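Local structure of GARP domain-containing protein (Trypanosoma brucei brucei TREU927, 6XZ6) at residues 53-58 with 75-80; 45-50 with 197-202; 67-72 with 209-214. The protein acts as the trypanosome's receptor for the host complement regulator factor H and increases transmission of the parasite to tsetse flies. All coordinates share one frame; numbering follows the deposited sequence.

Contact 1: residues 53-58 with 75-80; sequences KAAKRA and RAREAA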
# COMPACT_ATOMS: atom_id res chain seq x y z
N LYS A 53 2.20 10.40 37.19
CA LYS A 53 1.71 9.95 38.49
C LYS A 53 2.91 9.72 39.43
O LYS A 53 2.92 10.27 40.53
CB LYS A 53 0.75 8.75 38.31
CG LYS A 53 0.90 7.53 39.24
CD LYS A 53 0.93 6.19 38.45
CE LYS A 53 -0.39 5.78 37.82
NZ LYS A 53 -0.34 4.41 37.23
N ALA A 54 3.95 9.01 38.95
CA ALA A 54 5.18 8.70 39.70
C ALA A 54 5.91 9.99 40.14
O ALA A 54 6.33 10.09 41.30
CB ALA A 54 6.10 7.84 38.84
N ALA A 55 6.00 10.98 39.23
CA ALA A 55 6.63 12.27 39.47
C ALA A 55 5.87 13.00 40.56
O ALA A 55 6.49 13.68 41.36
CB ALA A 55 6.64 13.09 38.21
N LYS A 56 4.54 12.84 40.60
CA LYS A 56 3.68 13.47 41.60
C LYS A 56 3.83 12.80 42.97
O LYS A 56 3.84 13.50 43.98
CB LYS A 56 2.22 13.50 41.13
CG LYS A 56 1.90 14.71 40.25
CD LYS A 56 0.43 14.70 39.82
CE LYS A 56 0.08 15.71 38.76
NZ LYS A 56 -1.27 15.44 38.19
N ARG A 57 4.00 11.47 43.00
CA ARG A 57 4.22 10.66 44.20
C ARG A 57 5.61 10.99 44.79
O ARG A 57 5.76 11.06 46.01
CB ARG A 57 4.09 9.16 43.84
CG ARG A 57 4.61 8.17 44.87
CD ARG A 57 4.47 6.75 44.39
NE ARG A 57 5.18 5.80 45.26
CZ ARG A 57 5.22 4.49 45.07
NH1 ARG A 57 5.88 3.71 45.92
NH2 ARG A 57 4.61 3.94 44.02
N ALA A 58 6.62 11.20 43.92
CA ALA A 58 7.97 11.56 44.33
C ALA A 58 8.05 12.99 44.89
O ALA A 58 8.64 13.20 45.95
CB ALA A 58 8.94 11.38 43.18
N ARG A 75 14.65 13.72 39.36
CA ARG A 75 14.93 12.65 38.40
C ARG A 75 13.66 12.00 37.85
O ARG A 75 13.63 11.61 36.68
CB ARG A 75 15.82 11.57 39.04
CG ARG A 75 17.30 11.93 39.13
CD ARG A 75 18.14 10.68 39.21
NE ARG A 75 19.56 10.99 39.11
CZ ARG A 75 20.49 10.55 39.95
NH1 ARG A 75 21.76 10.89 39.80
NH2 ARG A 75 20.14 9.75 40.96
N ALA A 76 12.62 11.83 38.72
CA ALA A 76 11.31 11.28 38.39
C ALA A 76 10.52 12.30 37.58
O ALA A 76 9.72 11.92 36.73
CB ALA A 76 10.54 10.92 39.65
N ARG A 77 10.76 13.61 37.83
CA ARG A 77 10.13 14.71 37.10
C ARG A 77 10.72 14.81 35.71
O ARG A 77 9.98 15.05 34.76
CB ARG A 77 10.30 16.05 37.85
CG ARG A 77 9.82 17.29 37.11
CD ARG A 77 8.35 17.56 37.32
NE ARG A 77 7.49 16.80 36.41
CZ ARG A 77 6.27 16.37 36.72
NH1 ARG A 77 5.55 15.70 35.82
NH2 ARG A 77 5.76 16.59 37.93
N GLU A 78 12.04 14.66 35.58
CA GLU A 78 12.71 14.72 34.30
C GLU A 78 12.32 13.54 33.41
O GLU A 78 12.19 13.72 32.19
CB GLU A 78 14.23 14.89 34.45
CG GLU A 78 14.97 15.27 33.17
CD GLU A 78 14.31 16.22 32.18
OE1 GLU A 78 14.15 15.82 31.01
OE2 GLU A 78 13.96 17.36 32.58
N ALA A 79 12.08 12.36 34.01
CA ALA A 79 11.66 11.16 33.28
C ALA A 79 10.20 11.26 32.84
O ALA A 79 9.84 10.79 31.76
CB ALA A 79 11.87 9.93 34.14
N ALA A 80 9.36 11.91 33.65
CA ALA A 80 7.93 12.09 33.37
C ALA A 80 7.76 12.99 32.14
O ALA A 80 6.85 12.76 31.34
CB ALA A 80 7.22 12.70 34.58

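Contact 2: residues 45-50 with 197-202; sequences KKAAKE and AADDAK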
# COMPACT_ATOMS: atom_id res chain seq x y z
N LYS A 45 1.12 7.07 25.44
CA LYS A 45 0.26 7.92 26.24
C LYS A 45 0.03 7.30 27.64
O LYS A 45 -0.10 8.04 28.61
CB LYS A 45 -1.05 8.22 25.52
CG LYS A 45 -0.92 9.24 24.39
CD LYS A 45 -2.29 9.49 23.79
CE LYS A 45 -2.28 10.43 22.61
NZ LYS A 45 -3.47 10.21 21.75
N LYS A 46 0.03 5.94 27.75
CA LYS A 46 -0.14 5.25 29.05
C LYS A 46 1.13 5.38 29.88
O LYS A 46 1.05 5.50 31.09
CB LYS A 46 -0.55 3.76 28.91
CG LYS A 46 -1.96 3.54 28.34
CD LYS A 46 -2.22 2.07 27.97
CE LYS A 46 -2.87 1.89 26.60
NZ LYS A 46 -2.44 0.63 25.92
N ALA A 47 2.30 5.32 29.23
CA ALA A 47 3.61 5.49 29.86
C ALA A 47 3.75 6.94 30.37
O ALA A 47 4.27 7.13 31.47
CB ALA A 47 4.70 5.17 28.85
N ALA A 48 3.26 7.94 29.61
CA ALA A 48 3.31 9.34 30.02
C ALA A 48 2.39 9.63 31.21
O ALA A 48 2.76 10.38 32.11
CB ALA A 48 2.97 10.25 28.84
N LYS A 49 1.19 9.04 31.22
CA LYS A 49 0.19 9.19 32.30
C LYS A 49 0.73 8.58 33.60
O LYS A 49 0.59 9.18 34.66
CB LYS A 49 -1.13 8.51 31.87
CG LYS A 49 -2.36 8.87 32.70
CD LYS A 49 -3.53 7.96 32.33
CE LYS A 49 -4.87 8.58 32.59
NZ LYS A 49 -5.96 7.81 31.92
N GLU A 50 1.37 7.40 33.49
CA GLU A 50 1.97 6.69 34.62
C GLU A 50 3.21 7.39 35.14
O GLU A 50 3.41 7.44 36.36
CB GLU A 50 2.29 5.23 34.24
CG GLU A 50 1.07 4.34 34.13
CD GLU A 50 1.38 2.85 34.12
OE1 GLU A 50 1.23 2.21 35.19
OE2 GLU A 50 1.77 2.33 33.05
N ALA A 197 10.74 4.52 24.09
CA ALA A 197 11.37 5.66 24.75
C ALA A 197 10.51 6.14 25.93
O ALA A 197 11.07 6.41 26.99
CB ALA A 197 11.57 6.78 23.75
N ALA A 198 9.17 6.22 25.75
CA ALA A 198 8.22 6.61 26.79
C ALA A 198 8.14 5.55 27.90
O ALA A 198 8.08 5.91 29.06
CB ALA A 198 6.85 6.89 26.20
N ASP A 199 8.17 4.26 27.56
CA ASP A 199 8.13 3.16 28.53
C ASP A 199 9.34 3.19 29.45
O ASP A 199 9.18 3.12 30.66
CB ASP A 199 8.03 1.79 27.83
CG ASP A 199 6.62 1.40 27.41
OD1 ASP A 199 5.65 1.82 28.10
OD2 ASP A 199 6.48 0.66 26.41
N ASP A 200 10.55 3.32 28.85
CA ASP A 200 11.84 3.40 29.55
C ASP A 200 11.85 4.55 30.57
O ASP A 200 12.32 4.35 31.69
CB ASP A 200 12.99 3.59 28.54
CG ASP A 200 13.27 2.46 27.55
OD1 ASP A 200 12.60 1.39 27.64
OD2 ASP A 200 14.14 2.63 26.67
N ALA A 201 11.32 5.73 30.17
CA ALA A 201 11.21 6.93 30.99
C ALA A 201 10.18 6.72 32.11
O ALA A 201 10.47 7.09 33.24
CB ALA A 201 10.84 8.14 30.14
N LYS A 202 9.00 6.12 31.81
CA LYS A 202 7.96 5.79 32.79
C LYS A 202 8.58 4.94 33.91
O LYS A 202 8.40 5.23 35.09
CB LYS A 202 6.80 5.00 32.12
CG LYS A 202 5.94 4.18 33.11
CD LYS A 202 5.16 3.06 32.44
CE LYS A 202 5.94 1.77 32.31
NZ LYS A 202 5.21 0.77 31.48

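Contact 3: residues 67-72 with 209-214; sequences SEQQQA and AAQFPE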
# COMPACT_ATOMS: atom_id res chain seq x y z
N SER A 67 18.63 15.38 50.89
CA SER A 67 19.23 15.69 49.59
C SER A 67 19.22 14.49 48.64
O SER A 67 19.06 14.68 47.43
CB SER A 67 20.63 16.26 49.75
OG SER A 67 20.54 17.56 50.30
N GLU A 68 19.33 13.27 49.18
CA GLU A 68 19.30 12.02 48.40
C GLU A 68 17.86 11.44 48.29
O GLU A 68 17.67 10.24 48.03
CB GLU A 68 20.33 11.01 48.94
CG GLU A 68 21.78 11.45 48.76
CD GLU A 68 22.32 11.41 47.34
OE1 GLU A 68 23.10 10.48 47.03
OE2 GLU A 68 21.96 12.30 46.53
N GLN A 69 16.86 12.33 48.47
CA GLN A 69 15.41 12.11 48.39
C GLN A 69 14.81 13.16 47.47
O GLN A 69 13.83 12.88 46.78
CB GLN A 69 14.77 12.22 49.78
CG GLN A 69 14.71 10.91 50.54
CD GLN A 69 13.63 10.89 51.60
OE1 GLN A 69 13.47 11.84 52.39
NE2 GLN A 69 12.86 9.80 51.62
N GLN A 70 15.38 14.38 47.48
CA GLN A 70 14.99 15.52 46.66
C GLN A 70 15.57 15.38 45.24
O GLN A 70 14.96 15.84 44.28
CB GLN A 70 15.45 16.83 47.31
CG GLN A 70 14.51 17.30 48.41
CD GLN A 70 14.66 18.77 48.73
OE1 GLN A 70 15.44 19.51 48.11
NE2 GLN A 70 13.89 19.23 49.71
N GLN A 71 16.72 14.71 45.13
CA GLN A 71 17.37 14.40 43.86
C GLN A 71 16.51 13.36 43.10
O GLN A 71 16.47 13.38 41.87
CB GLN A 71 18.79 13.84 44.11
CG GLN A 71 19.69 13.78 42.86
CD GLN A 71 19.87 15.13 42.19
OE1 GLN A 71 20.53 16.04 42.72
NE2 GLN A 71 19.29 15.29 41.01
N ALA A 72 15.83 12.45 43.84
CA ALA A 72 14.94 11.42 43.31
C ALA A 72 13.73 12.05 42.62
O ALA A 72 13.43 11.68 41.48
CB ALA A 72 14.50 10.48 44.43
N ALA A 209 10.51 6.91 42.33
CA ALA A 209 9.37 7.18 43.20
C ALA A 209 8.98 6.01 44.11
O ALA A 209 8.08 6.15 44.94
CB ALA A 209 8.17 7.62 42.38
N ALA A 210 9.68 4.86 43.97
CA ALA A 210 9.42 3.64 44.74
C ALA A 210 9.58 3.83 46.25
O ALA A 210 8.83 3.23 47.03
CB ALA A 210 10.31 2.52 44.24
N GLN A 211 10.53 4.69 46.65
CA GLN A 211 10.84 4.98 48.06
C GLN A 211 9.76 5.79 48.80
O GLN A 211 9.72 5.73 50.03
CB GLN A 211 12.22 5.66 48.18
CG GLN A 211 12.31 7.07 47.60
CD GLN A 211 13.73 7.57 47.55
OE1 GLN A 211 14.24 8.23 48.47
NE2 GLN A 211 14.41 7.26 46.46
N PHE A 212 8.89 6.52 48.07
CA PHE A 212 7.86 7.40 48.66
C PHE A 212 6.44 6.77 48.79
O PHE A 212 6.17 5.75 48.15
CB PHE A 212 7.80 8.72 47.87
CG PHE A 212 9.13 9.37 47.58
CD1 PHE A 212 9.80 10.08 48.57
CD2 PHE A 212 9.69 9.30 46.32
CE1 PHE A 212 11.02 10.71 48.30
CE2 PHE A 212 10.91 9.94 46.04
CZ PHE A 212 11.56 10.63 47.03
N PRO A 213 5.51 7.37 49.60
CA PRO A 213 4.17 6.79 49.71
C PRO A 213 3.26 7.13 48.51
O PRO A 213 3.33 8.24 47.98
CB PRO A 213 3.61 7.43 50.99
CG PRO A 213 4.71 8.26 51.57
CD PRO A 213 5.63 8.57 50.45
N GLU A 214 2.38 6.18 48.12
CA GLU A 214 1.40 6.34 47.04
C GLU A 214 0.26 7.30 47.51
O GLU A 214 0.12 7.52 48.72
CB GLU A 214 0.80 4.97 46.63
CG GLU A 214 1.81 3.96 46.09
CD GLU A 214 1.32 2.57 45.70
OE1 GLU A 214 0.32 2.09 46.28
OE2 GLU A 214 1.97 1.96 44.82

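Contact 1: residues 53-58 with 75-80
Ala55 and Ala58 of one helix meet Ala76, Arg77 and Ala80 of the next in an antiparallel helical hairpin, formed where helix 4-61 turns back into helix 67-125 at one end of the elongated bundle. The segment axes approach to 8.2 Å with 162° between their directions, a close spacing that follows from methyl groups being nearly all that lies between the two backbones. Along 53-58, Ala54 comes first. Its methyl is turned obliquely to the hairpin partner and packs instead on Ala205 and Gln206 of helix 165-208, which marks it as part of the face covered by that third long helix. Ala55 follows and is the centre of the contact: its CA lies nearest that of Arg77, and its CB points into the partner helix, where it reaches Ala76 O at 3.6 Å. The same methyl meets Ala80 CB at 3.7 Å, one helical turn further along helix 67-125. Arg77 folds back over it from one side of the contact. Bends at chi2 (86°) and chi3 (-85°) bring the guanidinium round so that one flat face lies across the methyl, with Ala55 CB 3.5 Å above the plane and displaced from its middle. Here the arginine acts as a lid through its pi face, while its polar end is occupied otherwise: NH2 makes a salt bridge to Glu59 OE1, one turn beyond Ala55 on helix 4-61. The group is thus tied to the helix it covers, which restrains how it can swing. Ala58 ends the walk. It also faces the partner, but it additionally touches Ala209 of the C-terminal loop, and across the hairpin its CB meets Ala76 CB at 3.9 Å.

Contact 2: residues 45-50 with 197-202
Ala47 is the pivot between helix 4-61 and helix 165-208, packing against Ala198, Asp199 and Lys202. These are the first and last long helices of a three-helix bundle and run the same way here, with segment axes 8.3 Å apart and inclined by 20°. The tight part is small, built of methyl and methylene groups set against each other and against backbone carbonyl oxygens. Ala47 CB stands 3.8 Å from Ala198 CB, and the same methyl lies 3.5 Å from Ala198 O. Lys202 adds its CB, 3.4 Å from Ala47 O, so the beginning of a charged side chain serves as an apolar spacer. Behind this, Ala198 also touches Ala86, and Ala201 rests on Val82 and Ala83, all from helix 67-125, which fills the third side of the core.

The partly exposed edge is looser and ionic. Glu50 and Lys202 run side by side in the same direction, with Glu50 OE2 lying 3.5 Å from Lys202 CD, alongside the aliphatic chain. A bend at chi3 (87°) carries the ammonium group toward its own helix, where NZ forms a salt bridge with Asp199 OD1 at 3.6 Å. Lys202 NZ stays 4.1 Å from Glu50 OE2, beyond a salt bridge. That same Asp199 OD1 also borders the Ala47 methyl and has Glu43 OE2 close by. The chemistry therefore implies apolar packing between the helices, while Lys202, paired directly with Asp199 on its own helix and merely near Glu50 across the contact, probably eases the repulsion among these acids.

Contact 3: residues 67-72 with 209-214
Phe212 drives the edge of its ring into the start of helix 67-125, between the backbone of Gln69 and the methyl of Ala72. Its CZ is the leading atom, 3.2 Å from Gln69 O, and that oxygen lies near the ring plane, so the carbonyl meets the C-H rim and not the pi face. Ala72 CB, also near the plane, is 3.9 Å from the same CZ. Beside the ring, Gln211 sends its amide to the helix: OE1 reaches Gln69 CG at 3.4 Å, and NE2 lies 3.8 Å from the methyl carbon CB of Ala72. The two glutamine amides are inclined to each other by 33°, and their meeting is one of van der Waals packing. Gln69 NE2 also comes 3.9 Å from Phe212 CE1.

The loop 209-214 follows helix 165-208 and folds over the end of the three-helix bundle, so that Phe212 is buried between the beginning of helix 67-125 and Ala58 of helix 4-61. A type I beta turn from Ala209 to Phe212, with Phe212 N bonded to Ala209 O, places Gln211 and Phe212 next to each other facing helix 67-125. With chi1 of 68°, CG of Gln211 sits between the backbone N and carbonyl carbon, and it is laid over the centre of the Phe212 ring, 3.5 Å above the plane. Further out, Arg57 NH1 hydrogen-bonds to Phe212 O and fastens the turn to helix 4-61. On the opposing segment, Gln69 OE1 accepts a weak hydrogen bond from Thr66 N, just ahead of the helix.

The three contacts follow one another toward one end of the bundle, their centres about 23, 33 and 41 Å from the chain centre for contacts 2, 1 and 3. Contacts 1 and 2, with centres 11 Å apart, share helix 4-61 and touch where Ala201 CB packs 3.3 Å from Ala79 O. Contacts 1 and 3 are 9 Å apart between centres and share helix 67-125; Arg57 joins them, its NH2 also forming a long, weak ion pair with Glu214 OE2 at 3.4 Å. Contacts 2 and 3 do not touch, their nearest atoms being about 8 Å apart. None of the segments is touched by the other protein chain of the assembly, so these contacts are not part of that interface.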